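Local coordinates for protein bsobi restriction endonuclease (Geobacillus stearothermophilus, PDB 1DC1) that cleaves double-stranded DNA as a homodimeric type II restriction endonuclease, recognising 5'-CYCGRG-3' and cutting after the first C, at residues D[29-34]-D[132-137]; D[141-146]-D[182-187]. All coordinates share one frame; numbering follows the deposited sequence.

Interaction 1 (D[29-34]-D[132-137]). With nucleotides of chain B; nucleotides of chain A.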
loop_
_atom_site.group_PDB
_atom_site.type_symbol
_atom_site.label_atom_id
_atom_site.label_comp_id
_atom_site.label_asym_id
_atom_site.label_seq_id
_atom_site.Cartn_x
_atom_site.Cartn_y
_atom_site.Cartn_z
ATOM N N ILE D 29 7.226 -17.006 5.058
ATOM C CA ILE D 29 8.239 -17.906 4.499
ATOM C C ILE D 29 8.016 -18.210 2.988
ATOM O O ILE D 29 8.956 -18.173 2.184
ATOM C CB ILE D 29 8.273 -19.175 5.361
ATOM C CG1 ILE D 29 8.908 -18.821 6.706
ATOM C CG2 ILE D 29 9.032 -20.290 4.673
ATOM C CD1 ILE D 29 8.774 -19.920 7.753
ATOM N N ALA D 30 6.768 -18.484 2.609
ATOM C CA ALA D 30 6.419 -18.751 1.215
ATOM C C ALA D 30 6.638 -17.503 0.363
ATOM O O ALA D 30 7.059 -17.610 -0.772
ATOM C CB ALA D 30 4.961 -19.210 1.111
ATOM N N PHE D 31 6.348 -16.316 0.910
ATOM C CA PHE D 31 6.565 -15.057 0.178
ATOM C C PHE D 31 8.065 -14.878 -0.145
ATOM O O PHE D 31 8.433 -14.520 -1.292
ATOM C CB PHE D 31 6.049 -13.861 1.011
ATOM C CG PHE D 31 5.929 -12.546 0.224
ATOM C CD1 PHE D 31 4.791 -12.244 -0.504
ATOM C CD2 PHE D 31 6.970 -11.632 0.201
ATOM C CE1 PHE D 31 4.687 -11.025 -1.256
ATOM C CE2 PHE D 31 6.874 -10.402 -0.555
ATOM C CZ PHE D 31 5.718 -10.116 -1.278
ATOM N N ALA D 32 8.910 -15.174 0.853
ATOM C CA ALA D 32 10.356 -15.068 0.716
ATOM C C ALA D 32 10.876 -16.072 -0.305
ATOM O O ALA D 32 11.772 -15.768 -1.093
ATOM C CB ALA D 32 11.053 -15.283 2.088
ATOM N N LEU D 33 10.322 -17.276 -0.301
ATOM C CA LEU D 33 10.762 -18.269 -1.272
ATOM C C LEU D 33 10.464 -17.827 -2.681
ATOM O O LEU D 33 11.275 -18.016 -3.596
ATOM C CB LEU D 33 10.079 -19.618 -1.021
ATOM C CG LEU D 33 10.935 -20.531 -0.116
ATOM C CD1 LEU D 33 11.802 -19.715 0.900
ATOM C CD2 LEU D 33 9.975 -21.482 0.615
ATOM N N GLU D 34 9.290 -17.235 -2.865
ATOM C CA GLU D 34 8.900 -16.784 -4.202
ATOM C C GLU D 34 9.751 -15.579 -4.612
ATOM O O GLU D 34 10.174 -15.478 -5.757
ATOM C CB GLU D 34 7.411 -16.463 -4.199
ATOM C CG GLU D 34 6.838 -15.921 -5.493
ATOM C CD GLU D 34 6.844 -16.936 -6.611
ATOM O OE1 GLU D 34 7.057 -18.126 -6.340
ATOM O OE2 GLU D 34 6.632 -16.513 -7.762
ATOM N N ASN D 132 2.022 -7.897 -6.667
ATOM C CA ASN D 132 1.103 -8.321 -7.716
ATOM C C ASN D 132 1.095 -9.854 -7.779
ATOM O O ASN D 132 0.039 -10.462 -7.956
ATOM C CB ASN D 132 1.521 -7.714 -9.081
ATOM C CG ASN D 132 1.089 -6.249 -9.229
ATOM O OD1 ASN D 132 -0.060 -5.970 -9.541
ATOM N ND2 ASN D 132 2.004 -5.322 -8.984
ATOM N N ILE D 133 2.260 -10.484 -7.616
ATOM C CA ILE D 133 2.336 -11.944 -7.635
ATOM C C ILE D 133 1.489 -12.558 -6.502
ATOM O O ILE D 133 0.731 -13.502 -6.726
ATOM C CB ILE D 133 3.786 -12.394 -7.528
ATOM C CG1 ILE D 133 4.465 -12.224 -8.895
ATOM C CG2 ILE D 133 3.821 -13.833 -7.086
ATOM C CD1 ILE D 133 5.981 -12.358 -8.906
ATOM N N ALA D 134 1.626 -12.015 -5.299
ATOM C CA ALA D 134 0.858 -12.466 -4.159
ATOM C C ALA D 134 -0.633 -12.402 -4.475
ATOM O O ALA D 134 -1.393 -13.302 -4.102
ATOM C CB ALA D 134 1.137 -11.609 -2.992
ATOM N N GLY D 135 -1.066 -11.336 -5.155
ATOM C CA GLY D 135 -2.467 -11.218 -5.490
ATOM C C GLY D 135 -2.946 -12.305 -6.441
ATOM O O GLY D 135 -4.005 -12.917 -6.246
ATOM N N ALA D 136 -2.181 -12.575 -7.479
ATOM C CA ALA D 136 -2.543 -13.600 -8.464
ATOM C C ALA D 136 -2.540 -14.979 -7.826
ATOM O O ALA D 136 -3.421 -15.772 -8.108
ATOM C CB ALA D 136 -1.608 -13.559 -9.614
ATOM N N LEU D 137 -1.585 -15.261 -6.944
ATOM C CA LEU D 137 -1.567 -16.554 -6.292
ATOM C C LEU D 137 -2.803 -16.770 -5.437
ATOM O O LEU D 137 -3.293 -17.904 -5.358
ATOM C CB LEU D 137 -0.310 -16.723 -5.461
ATOM C CG LEU D 137 0.935 -16.854 -6.353
ATOM C CD1 LEU D 137 2.187 -16.973 -5.510
ATOM C CD2 LEU D 137 0.785 -18.054 -7.264
ATOM P P DG B 10 8.329 0.580 -10.705
ATOM O OP1 DG B 10 9.586 0.738 -11.484
ATOM O OP2 DG B 10 7.177 1.464 -10.993
ATOM O "O5'" DG B 10 7.942 -0.962 -10.719
ATOM C "C5'" DG B 10 7.006 -1.499 -11.629
ATOM C "C4'" DG B 10 6.311 -2.683 -10.991
ATOM O "O4'" DG B 10 5.685 -2.263 -9.764
ATOM C "C3'" DG B 10 5.176 -3.195 -11.866
ATOM O "O3'" DG B 10 5.636 -4.287 -12.618
ATOM C "C2'" DG B 10 4.111 -3.646 -10.893
ATOM C "C1'" DG B 10 4.326 -2.711 -9.715
ATOM N N9 DG B 10 3.468 -1.534 -9.723
ATOM C C8 DG B 10 3.880 -0.220 -9.792
ATOM N N7 DG B 10 2.899 0.628 -9.674
ATOM C C5 DG B 10 1.765 -0.175 -9.543
ATOM C C6 DG B 10 0.373 0.187 -9.357
ATOM O O6 DG B 10 -0.133 1.314 -9.329
ATOM N N1 DG B 10 -0.444 -0.948 -9.226
ATOM C C2 DG B 10 -0.002 -2.259 -9.341
ATOM N N2 DG B 10 -0.962 -3.230 -9.246
ATOM N N3 DG B 10 1.283 -2.599 -9.544
ATOM C C4 DG B 10 2.100 -1.513 -9.609
ATOM P P DT B 11 4.946 -4.593 -14.035
ATOM O OP1 DT B 11 5.735 -5.646 -14.704
ATOM O OP2 DT B 11 4.701 -3.307 -14.742
ATOM O "O5'" DT B 11 3.447 -5.033 -13.720
ATOM C "C5'" DT B 11 3.049 -6.218 -13.040
ATOM C "C4'" DT B 11 1.533 -6.190 -12.939
ATOM O "O4'" DT B 11 1.130 -5.039 -12.171
ATOM C "C3'" DT B 11 0.831 -5.979 -14.287
ATOM O "O3'" DT B 11 0.538 -7.228 -14.932
ATOM C "C2'" DT B 11 -0.464 -5.293 -13.916
ATOM C "C1'" DT B 11 -0.133 -4.557 -12.639
ATOM N N1 DT B 11 -0.081 -3.093 -12.780
ATOM C C2 DT B 11 -1.266 -2.411 -12.617
ATOM O O2 DT B 11 -2.329 -2.976 -12.443
ATOM N N3 DT B 11 -1.160 -1.051 -12.686
ATOM C C4 DT B 11 -0.000 -0.312 -12.923
ATOM O O4 DT B 11 -0.035 0.933 -12.961
ATOM C C5 DT B 11 1.196 -1.094 -13.104
ATOM C C7 DT B 11 2.495 -0.384 -13.326
ATOM C C6 DT B 11 1.092 -2.426 -13.040
ATOM P P DT A 6 -7.476 -5.102 -5.248
ATOM O OP1 DT A 6 -8.312 -6.269 -4.979
ATOM O OP2 DT A 6 -7.267 -4.051 -4.198
ATOM O "O5'" DT A 6 -5.999 -5.594 -5.588
ATOM C "C5'" DT A 6 -5.770 -6.836 -6.285
ATOM C "C4'" DT A 6 -4.285 -7.123 -6.345
ATOM O "O4'" DT A 6 -3.589 -6.121 -7.124
ATOM C "C3'" DT A 6 -3.599 -7.110 -4.983
ATOM O "O3'" DT A 6 -3.754 -8.399 -4.393
ATOM C "C2'" DT A 6 -2.159 -6.824 -5.359
ATOM C "C1'" DT A 6 -2.291 -5.919 -6.577
ATOM N N1 DT A 6 -2.176 -4.520 -6.177
ATOM C C2 DT A 6 -0.919 -3.967 -6.132
ATOM O O2 DT A 6 0.111 -4.592 -6.362
ATOM N N3 DT A 6 -0.903 -2.646 -5.794
ATOM C C4 DT A 6 -1.980 -1.855 -5.475
ATOM O O4 DT A 6 -1.798 -0.671 -5.252
ATOM C C5 DT A 6 -3.263 -2.534 -5.461
ATOM C C7 DT A 6 -4.484 -1.811 -4.989
ATOM C C6 DT A 6 -3.295 -3.794 -5.842
#
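With CG anti to the backbone N (chi1 -167°), Phe31 brings the edge of its ring to Ala134, and Glu34 starts out the same way before it bends at its second torsion, which lays it across Ile133. The Phe31 ring does not lie flat on the helix 110-152. Its edge faces the helix, and Phe31 CE1 reaches Ala134 CB at 4.0 Å, in the plane of the ring. One turn further on, the side chains of Glu34 and Ile133 cross obliquely. Glu34 CG is 4.0 Å from Ile133 CG2, and OE2 of the same glutamate is 3.9 Å from that methyl. The aliphatic part of Glu34 packs on the Ile133 methyl, while OE2 forms a salt bridge with Arg38. Both Phe31 and Glu34 also rest on Met130. The contact between the two helices is therefore small and made by side chains alone.

The DNA lies on another side of helix 110-152. Asn132 uses both ends of its amide on guanine DG10 of chain B. Asn132 ND2 donates to N3 of DG10 of chain B at 2.9 Å, with an N-H...N angle of 169°. Asn132 OD1 accepts from N2 of DG10 of chain B at 2.9 Å, with an angle of 174°. Two nearly straight bonds fix the flip of the amide, and Gly128 O also bonds to ND2. Replacing Asn132 with an alanine would probably leave N2 and N3 of this guanine without their amide partners. Gly135 CA comes within 3.3 Å of O3' of DT6 of chain A; glycine lets the helix come this near the backbone of the DNA. N2 and N3 lie on the minor-groove edge of guanine, so the arrangement is a two-bond asparagine-guanine contact from that groove, part of the DNA-binding tunnel of this PD-(D/E)XK-clan endonuclease.

Interaction 2 (D[141-146]-D[182-187])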
loop_
_atom_site.group_PDB
_atom_site.type_symbol
_atom_site.label_atom_id
_atom_site.label_comp_id
_atom_site.label_asym_id
_atom_site.label_seq_id
_atom_site.Cartn_x
_atom_site.Cartn_y
_atom_site.Cartn_z
ATOM N N LYS D 141 -5.575 -19.758 -5.741
ATOM C CA LYS D 141 -5.944 -20.612 -4.626
ATOM C C LYS D 141 -7.464 -20.744 -4.535
ATOM O O LYS D 141 -7.971 -21.849 -4.328
ATOM C CB LYS D 141 -5.414 -20.018 -3.335
ATOM C CG LYS D 141 -5.804 -20.856 -2.148
ATOM C CD LYS D 141 -4.935 -20.493 -0.993
ATOM C CE LYS D 141 -5.321 -21.304 0.218
ATOM N NZ LYS D 141 -4.436 -20.953 1.347
ATOM N N LEU D 142 -8.178 -19.619 -4.697
ATOM C CA LEU D 142 -9.617 -19.667 -4.634
ATOM C C LEU D 142 -10.170 -20.474 -5.818
ATOM O O LEU D 142 -11.096 -21.258 -5.662
ATOM C CB LEU D 142 -10.214 -18.269 -4.657
ATOM C CG LEU D 142 -11.740 -18.308 -4.449
ATOM C CD1 LEU D 142 -12.010 -18.732 -3.014
ATOM C CD2 LEU D 142 -12.396 -16.953 -4.740
ATOM N N THR D 143 -9.609 -20.282 -7.012
ATOM C CA THR D 143 -10.071 -21.021 -8.187
ATOM C C THR D 143 -9.846 -22.536 -7.986
ATOM O O THR D 143 -10.702 -23.355 -8.340
ATOM C CB THR D 143 -9.337 -20.578 -9.479
ATOM O OG1 THR D 143 -9.708 -19.245 -9.799
ATOM C CG2 THR D 143 -9.739 -21.438 -10.646
ATOM N N ARG D 144 -8.694 -22.903 -7.428
ATOM C CA ARG D 144 -8.399 -24.319 -7.192
ATOM C C ARG D 144 -9.465 -24.882 -6.265
ATOM O O ARG D 144 -9.935 -26.004 -6.480
ATOM C CB ARG D 144 -7.010 -24.487 -6.561
ATOM C CG ARG D 144 -6.616 -25.908 -6.250
ATOM C CD ARG D 144 -6.282 -26.613 -7.561
ATOM N NE ARG D 144 -7.352 -27.531 -7.972
ATOM C CZ ARG D 144 -7.449 -28.134 -9.159
ATOM N NH1 ARG D 144 -6.546 -27.943 -10.118
ATOM N NH2 ARG D 144 -8.445 -28.986 -9.349
ATOM N N ALA D 145 -9.847 -24.122 -5.232
ATOM C CA ALA D 145 -10.892 -24.574 -4.294
ATOM C C ALA D 145 -12.276 -24.730 -5.002
ATOM O O ALA D 145 -13.017 -25.672 -4.743
ATOM C CB ALA D 145 -10.988 -23.606 -3.120
ATOM N N ILE D 146 -12.585 -23.812 -5.912
ATOM C CA ILE D 146 -13.818 -23.813 -6.679
ATOM C C ILE D 146 -13.850 -25.012 -7.633
ATOM O O ILE D 146 -14.816 -25.764 -7.618
ATOM C CB ILE D 146 -13.953 -22.495 -7.517
ATOM C CG1 ILE D 146 -14.111 -21.269 -6.564
ATOM C CG2 ILE D 146 -15.102 -22.665 -8.604
ATOM C CD1 ILE D 146 -15.498 -20.753 -6.447
ATOM N N THR D 182 -4.074 -21.791 -12.551
ATOM C CA THR D 182 -2.960 -20.922 -12.901
ATOM C C THR D 182 -3.327 -19.975 -14.015
ATOM O O THR D 182 -2.785 -18.877 -14.121
ATOM C CB THR D 182 -1.744 -21.740 -13.407
ATOM O OG1 THR D 182 -1.256 -22.574 -12.355
ATOM C CG2 THR D 182 -0.664 -20.802 -13.860
ATOM N N PHE D 183 -4.240 -20.408 -14.871
ATOM C CA PHE D 183 -4.624 -19.589 -16.016
ATOM C C PHE D 183 -6.079 -19.311 -16.214
ATOM O O PHE D 183 -6.490 -18.942 -17.303
ATOM C CB PHE D 183 -4.112 -20.230 -17.283
ATOM C CG PHE D 183 -2.641 -20.244 -17.365
ATOM C CD1 PHE D 183 -1.938 -19.033 -17.375
ATOM C CD2 PHE D 183 -1.962 -21.448 -17.433
ATOM C CE1 PHE D 183 -0.575 -19.010 -17.457
ATOM C CE2 PHE D 183 -0.601 -21.456 -17.516
ATOM C CZ PHE D 183 0.107 -20.221 -17.530
ATOM N N ALA D 184 -6.864 -19.503 -15.171
ATOM C CA ALA D 184 -8.271 -19.267 -15.285
ATOM C C ALA D 184 -8.701 -17.875 -14.835
ATOM O O ALA D 184 -8.509 -17.480 -13.673
ATOM C CB ALA D 184 -9.064 -20.341 -14.527
ATOM N N LYS D 185 -9.309 -17.170 -15.798
ATOM C CA LYS D 185 -9.875 -15.831 -15.654
ATOM C C LYS D 185 -11.331 -15.984 -15.180
ATOM O O LYS D 185 -11.885 -15.110 -14.534
ATOM C CB LYS D 185 -9.784 -15.123 -17.037
ATOM C CG LYS D 185 -10.691 -13.910 -17.303
ATOM C CD LYS D 185 -10.492 -12.809 -16.265
ATOM C CE LYS D 185 -11.340 -11.579 -16.563
ATOM N NZ LYS D 185 -10.616 -10.359 -16.085
ATOM N N GLY D 186 -11.942 -17.123 -15.495
ATOM C CA GLY D 186 -13.327 -17.362 -15.112
ATOM C C GLY D 186 -13.659 -18.848 -15.182
ATOM O O GLY D 186 -12.936 -19.620 -15.818
ATOM N N ILE D 187 -14.745 -19.246 -14.530
ATOM C CA ILE D 187 -15.172 -20.648 -14.494
ATOM C C ILE D 187 -16.675 -20.579 -14.626
ATOM O O ILE D 187 -17.315 -19.658 -14.076
ATOM C CB ILE D 187 -14.813 -21.317 -13.142
ATOM C CG1 ILE D 187 -13.282 -21.314 -12.965
ATOM C CG2 ILE D 187 -15.476 -22.726 -13.009
ATOM C CD1 ILE D 187 -12.550 -22.262 -13.883
HETATM O O HOH W 1 -7.713 -18.501 -11.565
#
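Ala184 and Ile187 carry the 182-187 side of this contact, and Thr143 and Ile146 of helix 110-152 answer them. The segment begins with Thr182, whose CB points away from the helix. Next comes Phe183. Its ring has Thr182 CG2 over its centre, 3.6 Å above the ring plane. Both residues stand off from the helix segment.

At Ala184 the chain turns its methyl to the helix. Ala184 CB lies 4.1 Å from Thr143 CG2. Thr143 places CG2 anti to its own backbone N, while OG1 sits beside the N (chi1 -67°). The methyl thus packs on the strand side and the hydroxyl is left for polar partners. Thr143 OG1 donates to a water O at 2.8 Å; that water also donates to Ala184 O, at a distance so short that its exact length is doubtful. The same hydroxyl also bonds to Tyr200 OH. Ala184 O has a further partner in Gln139 NE2, one turn before Thr143 on the helix.

Lys185 marks a corner. Its CB points away from the helix. Gly186 carries no side chain. Ile187 comes back to the helix. Ile187 CG1 meets Thr143 CG2 at 4.2 Å, and Ile187 CG2 meets Ile146 CG2 at 4.4 Å. Tyr157 and Trp159 of the neighbouring strand 157-161 also touch Ile187.

The contact therefore joins helix 110-152 to strand 184-191 by aliphatic packing, with Thr143 OG1 and Ala184 O held in polar bonds. Aliphatic contacts give little directionality, so the water-mediated link and the bonds to Tyr200 and Gln139 probably set how helix and strand are placed against each other.

Helix 110-152 serves both contacts. Residues 132-137 take part in interaction 1, and residues 141-146, a little further along, take part in interaction 2. The centres are 16 Å apart. Along the chain the two come in series: interaction 1 closes before interaction 2 opens. Interaction 1 pairs the helix with helix 21-53 at the surface, beside the bound DNA. Interaction 2 is a buried contact of the helix with strand 184-191 of the mixed eight-stranded sheet. The sheet also holds strand 235-242, which carries Glu240 and Lys242 of the predicted magnesium-dependent catalytic site. One long helix therefore connects the DNA-contacting surface with the core of the nuclease fold.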